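Local coordinates for uncharacterized protein (Bacteroides uniformis, PDB 4IYK), which is of unknown function but is thought to bind carbohydrate, pairing a transthyretin-like N-terminal domain with a second all-beta domain, at residues 14-24 with 92-103; 37-45 with 71-82. All coordinates share one frame; numbering follows the deposited sequence.

Contact 1. Residues 14-24 with 92-103. With EDO (1,2-ethanediol), chain I; EDO (1,2-ethanediol), chain D.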
loop_
_atom_site.group_PDB
_atom_site.type_symbol
_atom_site.label_atom_id
_atom_site.label_comp_id
_atom_site.label_asym_id
_atom_site.label_seq_id
_atom_site.Cartn_x
_atom_site.Cartn_y
_atom_site.Cartn_z
ATOM N N ASP A 14 3.511 -25.129 -15.751
ATOM C CA ASP A 14 4.903 -25.582 -15.760
ATOM C C ASP A 14 5.863 -24.519 -15.182
ATOM O O ASP A 14 7.085 -24.674 -15.285
ATOM C CB ASP A 14 5.321 -25.953 -17.209
ATOM C CG ASP A 14 5.144 -24.860 -18.266
ATOM O OD1 ASP A 14 4.594 -23.782 -17.932
ATOM O OD2 ASP A 14 5.522 -25.099 -19.438
ATOM N N ALA A 15 5.322 -23.451 -14.566
ATOM C CA ALA A 15 6.176 -22.401 -14.037
ATOM C C ALA A 15 5.629 -21.745 -12.763
ATOM O O ALA A 15 4.455 -21.905 -12.398
ATOM C CB ALA A 15 6.417 -21.339 -15.105
ATOM N N SER A 16 6.514 -21.021 -12.079
ATOM C CA SER A 16 6.195 -20.260 -10.866
ATOM C C SER A 16 6.932 -18.938 -10.956
ATOM O O SER A 16 7.923 -18.858 -11.676
ATOM C CB SER A 16 6.562 -21.035 -9.601
ATOM O OG SER A 16 7.912 -21.475 -9.636
ATOM N N ILE A 17 6.407 -17.891 -10.316
ATOM C CA ILE A 17 7.035 -16.571 -10.357
ATOM C C ILE A 17 6.800 -15.858 -9.022
ATOM O O ILE A 17 5.746 -15.988 -8.402
ATOM C CB ILE A 17 6.574 -15.722 -11.584
ATOM C CG1 ILE A 17 7.426 -14.437 -11.725
ATOM C CG2 ILE A 17 5.033 -15.419 -11.562
ATOM C CD1 ILE A 17 7.602 -13.937 -13.202
ATOM N N HIS A 18 7.810 -15.149 -8.561
ATOM C CA HIS A 18 7.734 -14.381 -7.317
ATOM C C HIS A 18 8.627 -13.157 -7.502
ATOM O O HIS A 18 9.429 -13.119 -8.435
ATOM C CB HIS A 18 8.141 -15.226 -6.089
ATOM C CG HIS A 18 9.531 -15.765 -6.206
ATOM N ND1 HIS A 18 10.618 -15.085 -5.668
ATOM C CD2 HIS A 18 9.983 -16.839 -6.899
ATOM C CE1 HIS A 18 11.685 -15.792 -6.019
ATOM N NE2 HIS A 18 11.354 -16.848 -6.769
ATOM N N GLY A 19 8.475 -12.180 -6.632
ATOM C CA GLY A 19 9.235 -10.945 -6.702
ATOM C C GLY A 19 8.649 -9.869 -5.827
ATOM O O GLY A 19 7.808 -10.143 -4.967
ATOM N N SER A 20 9.083 -8.624 -6.060
ATOM C CA SER A 20 8.679 -7.514 -5.218
ATOM C C SER A 20 8.355 -6.278 -5.994
ATOM O O SER A 20 8.906 -6.067 -7.078
ATOM C CB SER A 20 9.817 -7.179 -4.246
ATOM O OG SER A 20 10.095 -8.244 -3.352
ATOM N N ILE A 21 7.467 -5.436 -5.419
ATOM C CA ILE A 21 7.174 -4.092 -5.927
ATOM C C ILE A 21 8.125 -3.198 -5.150
ATOM O O ILE A 21 8.029 -3.119 -3.912
ATOM C CB ILE A 21 5.682 -3.646 -5.809
ATOM C CG1 ILE A 21 4.677 -4.687 -6.438
ATOM C CG2 ILE A 21 5.492 -2.220 -6.425
ATOM C CD1 ILE A 21 4.908 -5.059 -8.012
ATOM N N LEU A 22 9.056 -2.579 -5.846
ATOM C CA LEU A 22 10.082 -1.752 -5.201
ATOM C C LEU A 22 10.065 -0.307 -5.690
ATOM O O LEU A 22 9.848 -0.030 -6.873
ATOM C CB LEU A 22 11.486 -2.333 -5.453
ATOM C CG LEU A 22 11.776 -3.752 -4.987
ATOM C CD1 LEU A 22 13.175 -4.208 -5.451
ATOM C CD2 LEU A 22 11.595 -3.902 -3.458
ATOM N N ASP A 23 10.356 0.608 -4.759
ATOM C CA ASP A 23 10.486 2.024 -5.058
ATOM C C ASP A 23 11.777 2.211 -5.874
ATOM O O ASP A 23 12.855 1.841 -5.409
ATOM C CB ASP A 23 10.539 2.783 -3.725
ATOM C CG ASP A 23 10.501 4.288 -3.852
ATOM O OD1 ASP A 23 11.305 4.839 -4.630
ATOM O OD2 ASP A 23 9.736 4.920 -3.103
ATOM N N GLU A 24 11.659 2.707 -7.103
ATOM C CA GLU A 24 12.790 2.941 -8.010
ATOM C C GLU A 24 13.875 3.840 -7.352
ATOM O O GLU A 24 15.070 3.667 -7.637
ATOM C CB GLU A 24 12.254 3.586 -9.318
ATOM C CG GLU A 24 13.198 4.520 -10.062
ATOM C CD GLU A 24 12.534 5.811 -10.503
ATOM O OE1 GLU A 24 12.378 6.725 -9.659
ATOM O OE2 GLU A 24 12.129 5.888 -11.685
ATOM N N VAL A 92 8.307 -15.621 -19.231
ATOM C CA VAL A 92 8.169 -16.507 -18.083
ATOM C C VAL A 92 8.788 -17.832 -18.535
ATOM O O VAL A 92 8.245 -18.497 -19.413
ATOM C CB VAL A 92 6.715 -16.641 -17.554
ATOM C CG1 VAL A 92 6.583 -17.805 -16.570
ATOM C CG2 VAL A 92 6.245 -15.339 -16.908
ATOM N N LYS A 93 9.956 -18.174 -17.986
ATOM C CA LYS A 93 10.656 -19.416 -18.317
ATOM C C LYS A 93 10.038 -20.603 -17.567
ATOM O O LYS A 93 9.401 -20.420 -16.518
ATOM C CB LYS A 93 12.159 -19.304 -17.981
ATOM C CG LYS A 93 12.937 -18.434 -18.959
ATOM C CD LYS A 93 14.405 -18.838 -19.044
ATOM C CE LYS A 93 15.116 -18.174 -20.202
ATOM N NZ LYS A 93 16.519 -18.649 -20.335
ATOM N N SER A 94 10.254 -21.822 -18.098
ATOM C CA SER A 94 9.831 -23.068 -17.465
ATOM C C SER A 94 10.540 -23.161 -16.102
ATOM O O SER A 94 11.710 -22.795 -15.999
ATOM C CB SER A 94 10.172 -24.254 -18.368
ATOM O OG SER A 94 9.635 -25.478 -17.895
ATOM N N GLY A 95 9.807 -23.548 -15.068
ATOM C CA GLY A 95 10.332 -23.619 -13.706
ATOM C C GLY A 95 10.143 -22.336 -12.912
ATOM O O GLY A 95 9.173 -21.598 -13.132
ATOM N N ASP A 96 11.081 -22.043 -11.986
ATOM C CA ASP A 96 10.975 -20.851 -11.143
ATOM C C ASP A 96 11.534 -19.608 -11.825
ATOM O O ASP A 96 12.509 -19.679 -12.569
ATOM C CB ASP A 96 11.633 -21.050 -9.770
ATOM C CG ASP A 96 11.261 -19.968 -8.763
ATOM O OD1 ASP A 96 10.042 -19.633 -8.660
ATOM O OD2 ASP A 96 12.182 -19.424 -8.106
ATOM N N ASN A 97 10.886 -18.467 -11.560
ATOM C CA ASN A 97 11.211 -17.148 -12.095
ATOM C C ASN A 97 11.177 -16.106 -10.998
ATOM O O ASN A 97 10.329 -16.175 -10.098
ATOM C CB ASN A 97 10.214 -16.746 -13.192
ATOM C CG ASN A 97 10.253 -17.610 -14.422
ATOM O OD1 ASN A 97 10.780 -17.214 -15.448
ATOM N ND2 ASN A 97 9.628 -18.779 -14.370
ATOM N N VAL A 98 12.071 -15.117 -11.081
ATOM C CA VAL A 98 12.075 -14.045 -10.086
ATOM C C VAL A 98 12.066 -12.710 -10.866
ATOM O O VAL A 98 12.676 -12.649 -11.917
ATOM C CB VAL A 98 13.253 -14.206 -9.050
ATOM C CG1 VAL A 98 14.627 -14.190 -9.720
ATOM C CG2 VAL A 98 13.175 -13.168 -7.940
ATOM N N TYR A 99 11.257 -11.702 -10.433
ATOM C CA TYR A 99 11.231 -10.394 -11.102
ATOM C C TYR A 99 10.699 -9.304 -10.165
ATOM O O TYR A 99 9.554 -9.350 -9.679
ATOM C CB TYR A 99 10.428 -10.399 -12.422
ATOM C CG TYR A 99 10.695 -9.190 -13.306
ATOM C CD1 TYR A 99 10.010 -7.992 -13.111
ATOM C CD2 TYR A 99 11.623 -9.250 -14.342
ATOM C CE1 TYR A 99 10.247 -6.881 -13.920
ATOM C CE2 TYR A 99 11.863 -8.145 -15.168
ATOM C CZ TYR A 99 11.168 -6.962 -14.954
ATOM O OH TYR A 99 11.391 -5.861 -15.747
ATOM N N ASP A 100 11.536 -8.296 -9.960
ATOM C CA ASP A 100 11.193 -7.143 -9.145
ATOM C C ASP A 100 10.805 -5.989 -10.059
ATOM O O ASP A 100 11.478 -5.739 -11.056
ATOM C CB ASP A 100 12.378 -6.764 -8.236
ATOM C CG ASP A 100 12.711 -7.804 -7.171
ATOM O OD1 ASP A 100 11.804 -8.583 -6.789
ATOM O OD2 ASP A 100 13.875 -7.835 -6.717
ATOM N N PHE A 101 9.694 -5.315 -9.758
ATOM C CA PHE A 101 9.268 -4.167 -10.558
ATOM C C PHE A 101 9.667 -2.896 -9.794
ATOM O O PHE A 101 9.438 -2.812 -8.583
ATOM C CB PHE A 101 7.738 -4.221 -10.817
ATOM C CG PHE A 101 7.260 -5.419 -11.604
ATOM C CD1 PHE A 101 7.202 -5.382 -12.991
ATOM C CD2 PHE A 101 6.803 -6.561 -10.954
ATOM C CE1 PHE A 101 6.734 -6.485 -13.718
ATOM C CE2 PHE A 101 6.338 -7.667 -11.679
ATOM C CZ PHE A 101 6.302 -7.621 -13.055
ATOM N N LYS A 102 10.259 -1.932 -10.493
ATOM C CA LYS A 102 10.706 -0.618 -9.995
ATOM C C LYS A 102 9.646 0.429 -10.352
ATOM O O LYS A 102 9.278 0.568 -11.515
ATOM C CB LYS A 102 12.077 -0.233 -10.588
ATOM C CG LYS A 102 13.142 -1.334 -10.497
ATOM C CD LYS A 102 13.972 -1.277 -9.230
ATOM C CE LYS A 102 15.202 -2.163 -9.319
ATOM N NZ LYS A 102 16.236 -1.623 -10.253
ATOM N N VAL A 103 9.117 1.132 -9.346
ATOM C CA VAL A 103 7.980 2.040 -9.537
ATOM C C VAL A 103 8.213 3.407 -8.870
ATOM O O VAL A 103 9.128 3.568 -8.056
ATOM C CB VAL A 103 6.676 1.359 -8.983
ATOM C CG1 VAL A 103 6.523 -0.081 -9.477
ATOM C CG2 VAL A 103 6.590 1.411 -7.449
HETATM C C1 EDO I . 10.298 -0.984 -14.865
HETATM O O1 EDO I . 10.292 0.276 -14.194
HETATM C C2 EDO I . 10.203 -2.145 -13.833
HETATM O O2 EDO I . 10.134 -3.363 -14.529
HETATM C C1 EDO D . 14.376 -6.855 -12.409
HETATM O O1 EDO D . 14.261 -5.447 -12.226
HETATM C C2 EDO D . 14.798 -7.503 -11.061
HETATM O O2 EDO D . 14.409 -8.870 -11.028
HETATM O O HOH W 1 12.110 -10.407 -4.861
#

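Contact 2. Residues 37-45 with 71-82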
loop_
_atom_site.group_PDB
_atom_site.type_symbol
_atom_site.label_atom_id
_atom_site.label_comp_id
_atom_site.label_asym_id
_atom_site.label_seq_id
_atom_site.Cartn_x
_atom_site.Cartn_y
_atom_site.Cartn_z
ATOM N N GLY A 37 -6.287 -2.863 -4.404
ATOM C CA GLY A 37 -5.016 -2.165 -4.345
ATOM C C GLY A 37 -4.278 -2.410 -5.633
ATOM O O GLY A 37 -4.903 -2.490 -6.694
ATOM N N ASN A 38 -2.953 -2.554 -5.543
ATOM C CA ASN A 38 -2.085 -2.826 -6.684
ATOM C C ASN A 38 -2.343 -4.208 -7.239
ATOM O O ASN A 38 -2.763 -5.108 -6.513
ATOM C CB ASN A 38 -0.597 -2.697 -6.279
ATOM C CG ASN A 38 -0.141 -1.287 -5.985
ATOM O OD1 ASN A 38 -0.744 -0.305 -6.445
ATOM N ND2 ASN A 38 0.977 -1.156 -5.232
ATOM N N ALA A 39 -2.027 -4.396 -8.509
ATOM C CA ALA A 39 -2.192 -5.683 -9.170
ATOM C C ALA A 39 -1.320 -5.754 -10.415
ATOM O O ALA A 39 -1.034 -4.730 -11.024
ATOM C CB ALA A 39 -3.667 -5.899 -9.551
ATOM N N ILE A 40 -0.901 -6.961 -10.772
ATOM C CA ILE A 40 -0.135 -7.241 -11.969
ATOM C C ILE A 40 -1.113 -7.754 -13.031
ATOM O O ILE A 40 -1.637 -8.856 -12.869
ATOM C CB ILE A 40 1.020 -8.264 -11.699
ATOM C CG1 ILE A 40 1.941 -7.825 -10.538
ATOM C CG2 ILE A 40 1.799 -8.547 -13.000
ATOM C CD1 ILE A 40 2.887 -8.896 -10.095
ATOM N N LYS A 41 -1.376 -6.967 -14.094
ATOM C CA LYS A 41 -2.252 -7.415 -15.180
ATOM C C LYS A 41 -1.368 -7.954 -16.297
ATOM O O LYS A 41 -0.437 -7.275 -16.727
ATOM C CB LYS A 41 -3.203 -6.303 -15.686
ATOM C CG LYS A 41 -4.274 -5.917 -14.676
ATOM C CD LYS A 41 -5.240 -4.863 -15.201
ATOM C CE LYS A 41 -6.242 -4.487 -14.133
ATOM N NZ LYS A 41 -7.470 -3.866 -14.700
ATOM N N VAL A 42 -1.603 -9.195 -16.713
ATOM C CA VAL A 42 -0.777 -9.806 -17.752
ATOM C C VAL A 42 -1.645 -10.253 -18.927
ATOM O O VAL A 42 -2.831 -10.549 -18.764
ATOM C CB VAL A 42 0.127 -10.970 -17.238
ATOM C CG1 VAL A 42 1.084 -10.503 -16.138
ATOM C CG2 VAL A 42 -0.700 -12.156 -16.757
ATOM N N ARG A 43 -1.027 -10.299 -20.100
ATOM C CA ARG A 43 -1.632 -10.761 -21.338
ATOM C C ARG A 43 -0.625 -11.642 -22.057
ATOM O O ARG A 43 0.445 -11.163 -22.442
ATOM C CB ARG A 43 -2.081 -9.575 -22.211
ATOM C CG ARG A 43 -2.817 -9.984 -23.494
ATOM C CD ARG A 43 -3.305 -8.782 -24.288
ATOM N NE ARG A 43 -4.385 -8.062 -23.605
ATOM C CZ ARG A 43 -4.905 -6.911 -24.022
ATOM N NH1 ARG A 43 -4.450 -6.329 -25.127
ATOM N NH2 ARG A 43 -5.883 -6.333 -23.337
ATOM N N GLU A 44 -0.961 -12.938 -22.213
ATOM C CA GLU A 44 -0.140 -13.910 -22.938
ATOM C C GLU A 44 -0.154 -13.555 -24.426
ATOM O O GLU A 44 -1.210 -13.187 -24.959
ATOM C CB GLU A 44 -0.644 -15.358 -22.705
ATOM C CG GLU A 44 0.324 -16.447 -23.162
ATOM C CD GLU A 44 -0.143 -17.894 -23.092
ATOM O OE1 GLU A 44 -0.949 -18.229 -22.193
ATOM O OE2 GLU A 44 0.332 -18.705 -23.921
ATOM N N HIS A 45 1.013 -13.635 -25.083
ATOM C CA HIS A 45 1.148 -13.349 -26.514
ATOM C C HIS A 45 0.365 -14.380 -27.344
ATOM O O HIS A 45 0.179 -15.517 -26.894
ATOM C CB HIS A 45 2.631 -13.316 -26.924
ATOM C CG HIS A 45 3.338 -12.038 -26.581
ATOM N ND1 HIS A 45 4.551 -11.710 -27.163
ATOM C CD2 HIS A 45 2.983 -11.046 -25.730
ATOM C CE1 HIS A 45 4.895 -10.542 -26.647
ATOM N NE2 HIS A 45 3.981 -10.101 -25.784
ATOM N N ALA A 71 5.587 -18.864 -20.978
ATOM C CA ALA A 71 5.191 -18.110 -22.177
ATOM C C ALA A 71 5.786 -16.701 -22.147
ATOM O O ALA A 71 6.495 -16.356 -21.200
ATOM C CB ALA A 71 3.662 -18.022 -22.243
ATOM N N THR A 72 5.489 -15.888 -23.176
ATOM C CA THR A 72 5.891 -14.479 -23.272
ATOM C C THR A 72 4.627 -13.637 -23.055
ATOM O O THR A 72 3.577 -13.942 -23.625
ATOM C CB THR A 72 6.597 -14.203 -24.599
ATOM O OG1 THR A 72 7.731 -15.063 -24.676
ATOM C CG2 THR A 72 7.049 -12.753 -24.731
ATOM N N TYR A 73 4.726 -12.601 -22.208
ATOM C CA TYR A 73 3.592 -11.762 -21.829
ATOM C C TYR A 73 3.822 -10.266 -22.010
ATOM O O TYR A 73 4.952 -9.797 -22.077
ATOM C CB TYR A 73 3.283 -11.982 -20.320
ATOM C CG TYR A 73 2.864 -13.382 -19.932
ATOM C CD1 TYR A 73 3.812 -14.363 -19.655
ATOM C CD2 TYR A 73 1.523 -13.707 -19.770
ATOM C CE1 TYR A 73 3.431 -15.654 -19.284
ATOM C CE2 TYR A 73 1.128 -14.992 -19.395
ATOM C CZ TYR A 73 2.086 -15.963 -19.149
ATOM O OH TYR A 73 1.702 -17.233 -18.789
ATOM N N ASP A 74 2.725 -9.521 -21.974
ATOM C CA ASP A 74 2.692 -8.076 -21.849
ATOM C C ASP A 74 2.178 -7.801 -20.452
ATOM O O ASP A 74 1.106 -8.302 -20.109
ATOM C CB ASP A 74 1.803 -7.430 -22.912
ATOM C CG ASP A 74 2.341 -7.577 -24.318
ATOM O OD1 ASP A 74 3.576 -7.424 -24.503
ATOM O OD2 ASP A 74 1.534 -7.860 -25.230
ATOM N N VAL A 75 2.941 -7.070 -19.629
ATOM C CA VAL A 75 2.545 -6.765 -18.236
ATOM C C VAL A 75 2.046 -5.326 -18.195
ATOM O O VAL A 75 2.621 -4.459 -18.848
ATOM C CB VAL A 75 3.686 -7.030 -17.207
ATOM C CG1 VAL A 75 3.280 -6.642 -15.786
ATOM C CG2 VAL A 75 4.148 -8.479 -17.246
ATOM N N ARG A 76 0.988 -5.074 -17.428
ATOM C CA ARG A 76 0.389 -3.755 -17.312
ATOM C C ARG A 76 0.064 -3.404 -15.856
ATOM O O ARG A 76 -0.557 -4.202 -15.150
ATOM C CB ARG A 76 -0.889 -3.732 -18.159
ATOM C CG ARG A 76 -1.542 -2.384 -18.320
ATOM C CD ARG A 76 -2.756 -2.499 -19.222
ATOM N NE ARG A 76 -2.386 -2.658 -20.632
ATOM C CZ ARG A 76 -2.211 -1.646 -21.477
ATOM N NH1 ARG A 76 -2.358 -0.394 -21.062
ATOM N NH2 ARG A 76 -1.889 -1.880 -22.746
ATOM N N PHE A 77 0.437 -2.189 -15.430
ATOM C CA PHE A 77 0.097 -1.641 -14.117
ATOM C C PHE A 77 -0.798 -0.446 -14.303
ATOM O O PHE A 77 -0.452 0.464 -15.059
ATOM C CB PHE A 77 1.337 -1.241 -13.327
ATOM C CG PHE A 77 2.195 -2.404 -12.925
ATOM C CD1 PHE A 77 1.863 -3.185 -11.815
ATOM C CD2 PHE A 77 3.321 -2.741 -13.659
ATOM C CE1 PHE A 77 2.655 -4.269 -11.445
ATOM C CE2 PHE A 77 4.110 -3.829 -13.285
ATOM C CZ PHE A 77 3.774 -4.584 -12.183
ATOM N N GLU A 78 -1.968 -0.464 -13.658
ATOM C CA GLU A 78 -2.947 0.619 -13.703
ATOM C C GLU A 78 -3.772 0.653 -12.421
ATOM O O GLU A 78 -3.888 -0.366 -11.742
ATOM C CB GLU A 78 -3.870 0.499 -14.924
ATOM C CG GLU A 78 -4.583 -0.839 -15.087
ATOM C CD GLU A 78 -5.471 -0.971 -16.314
ATOM O OE1 GLU A 78 -5.236 -0.259 -17.319
ATOM O OE2 GLU A 78 -6.388 -1.821 -16.278
ATOM N N ASN A 79 -4.344 1.832 -12.110
ATOM C CA ASN A 79 -5.226 2.114 -10.974
ATOM C C ASN A 79 -4.645 1.658 -9.625
ATOM O O ASN A 79 -5.354 1.111 -8.781
ATOM C CB ASN A 79 -6.605 1.504 -11.211
ATOM C CG ASN A 79 -7.280 2.095 -12.415
ATOM O OD1 ASN A 79 -7.451 3.307 -12.534
ATOM N ND2 ASN A 79 -7.596 1.265 -13.372
ATOM N N GLY A 80 -3.348 1.880 -9.451
ATOM C CA GLY A 80 -2.644 1.496 -8.242
ATOM C C GLY A 80 -2.267 2.687 -7.405
ATOM O O GLY A 80 -2.947 3.712 -7.428
ATOM N N ASN A 81 -1.180 2.556 -6.661
ATOM C CA ASN A 81 -0.659 3.633 -5.816
ATOM C C ASN A 81 0.732 4.093 -6.317
ATOM O O ASN A 81 1.486 4.752 -5.591
ATOM C CB ASN A 81 -0.630 3.210 -4.344
ATOM C CG ASN A 81 0.327 2.105 -3.986
ATOM O OD1 ASN A 81 1.207 1.707 -4.787
ATOM N ND2 ASN A 81 0.248 1.680 -2.714
ATOM N N PHE A 82 1.050 3.745 -7.572
ATOM C CA PHE A 82 2.272 4.175 -8.213
ATOM C C PHE A 82 1.949 4.508 -9.652
ATOM O O PHE A 82 0.902 4.079 -10.158
ATOM C CB PHE A 82 3.409 3.142 -8.084
ATOM C CG PHE A 82 3.134 1.750 -8.593
ATOM C CD1 PHE A 82 3.289 1.442 -9.946
ATOM C CD2 PHE A 82 2.826 0.720 -7.711
ATOM C CE1 PHE A 82 3.057 0.148 -10.412
ATOM C CE2 PHE A 82 2.597 -0.576 -8.177
ATOM C CZ PHE A 82 2.729 -0.857 -9.522
HETATM O O HOH W 2 -4.803 -1.463 -9.276
HETATM O O HOH W 3 -1.813 -1.567 -9.999
HETATM O O HOH W 4 -2.638 -3.381 -12.662
HETATM O O HOH W 5 -7.247 -1.200 -12.955
#

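Contact 1. Residues 14-24 with 92-103
Asn97 and Ser16 meet where strand 15-23 runs parallel to the chain of 95-103. With CG turned anti to its carbonyl carbon (chi1 -65°), the Asn97 side chain leans back toward Lys93. Its CB and CG lie beside Ser16 O, and CB also packs 3.8 Å from Ile17 CD1. Beyond CG the amide divides its work: OD1 accepts from Lys93 N at 2.8 Å, while ND2 donates to Lys93 O at 2.7 Å and to Ser16 O at 3.2 Å, both acceptors lying near the amide plane. The bond to Lys93 O is nearly straight (175° at the hydrogen). Three bonds thus fix the rotation of the amide. Cutting the side chain back to an alanine is likely to leave Lys93 N and O without these mates and Ser16 O with only the weak bond from Asn97 N, freeing the backbone around Lys93 to shift. On the other face of the sheet, Asp96 is held by two donors. His18 NE2 reaches the syn lone pair of Asp96 OD2 at 3.0 Å, with ring and carboxylate planes only 10° apart; Ser16 OG meets Asp96 OD1 from the anti side at 3.0 Å. Val98 CA lies over one face of the imidazole. Midway the pairing is irregular: Ser20 N sits 3.7 Å from Tyr99 O and is met instead, weakly, by Asp100 OD1. Regular parallel bonding resumes at Phe101, where Ile21 CD1 touches ring atom CD2 of Phe101 at 3.8 Å. Two ethanediol molecules, probably from the crystallisation liquor, bind the outer edge of 99-102. The result is a three-stranded mixed sheet in which 15-23 lies between 62-65, antiparallel, and 95-103, parallel, consistent with one layer of a transthyretin-like beta-sandwich.

Contact 2. Residues 37-45 with 71-82
Ala71 CB rests 3.8 Å from the carboxylate atom OE2 of Glu44. At Thr72 the carbonyl accepts from His45 N, and CG2 lies over one face of the His45 ring, 3.9 Å from its centroid, a CH-pi contact. Tyr73 lays its ring obliquely against the Glu44 backbone, CD2 lying 3.6 Å from Glu44 N, while its hydroxyl binds Phe69 O. Asp74 forms a hydrogen-bonded antiparallel pair with Arg43 and gives His45 a further hold beyond that of Thr72: His45 NE2, pointing within its ring plane, reaches Asp74 OD1 at 3.0 Å from 55° above the carboxylate plane. The methyls of Val75 diverge, CG1 meeting Ile40 CG2 and CG2 meeting Val42 CG1. Arg76 is again hydrogen-bonded in both directions, to Lys41, and sends its guanidinium to Glu86. Phe77 sets CE1 3.7 Å from Ile40 CG1, side by side. Past the strand, Glu78 OE2 offers its anti lone pair to Lys41 NZ at 2.8 Å, a salt bridge reached by the extended lysine chain. Asn81 then closes a reciprocal pair with Asn38: its N donates to Asn38 OD1 at 2.9 Å and its OD1 receives Asn38 ND2, the amide planes standing 84° apart. Asn81 ND2 is itself bonded to His215 O and Gly31 O. Asn38 ND2 also meets the ring edge of Phe82, 3.4 Å from CE2. Such alternating hydrogen-bonded and non-hydrogen-bonded pairs are those of an antiparallel ladder, here the central pair of a four-stranded sheet, consistent with the second layer of a transthyretin-like sandwich.

The two contacts lie about 12 Å apart, centre to centre, within the same N-terminal domain, each in a different sheet. Strand 15-23 of contact 1 is followed by 40-44 and then 67-77 of contact 2, and the chain returns to contact 1 through 95-103, so the chain of one contact encloses the other. The layers meet through side chains: Phe101 and Phe77 stack edge to face, Phe101 CD1 lying 3.5 Å from Phe77 CE2, and Val103 packs on Phe82. At one corner Val92 N probably bonds to Ala71 O, linking the backbones directly. Together they sample both sheets and the apolar side chains between them, consistent with a transthyretin-like sandwich.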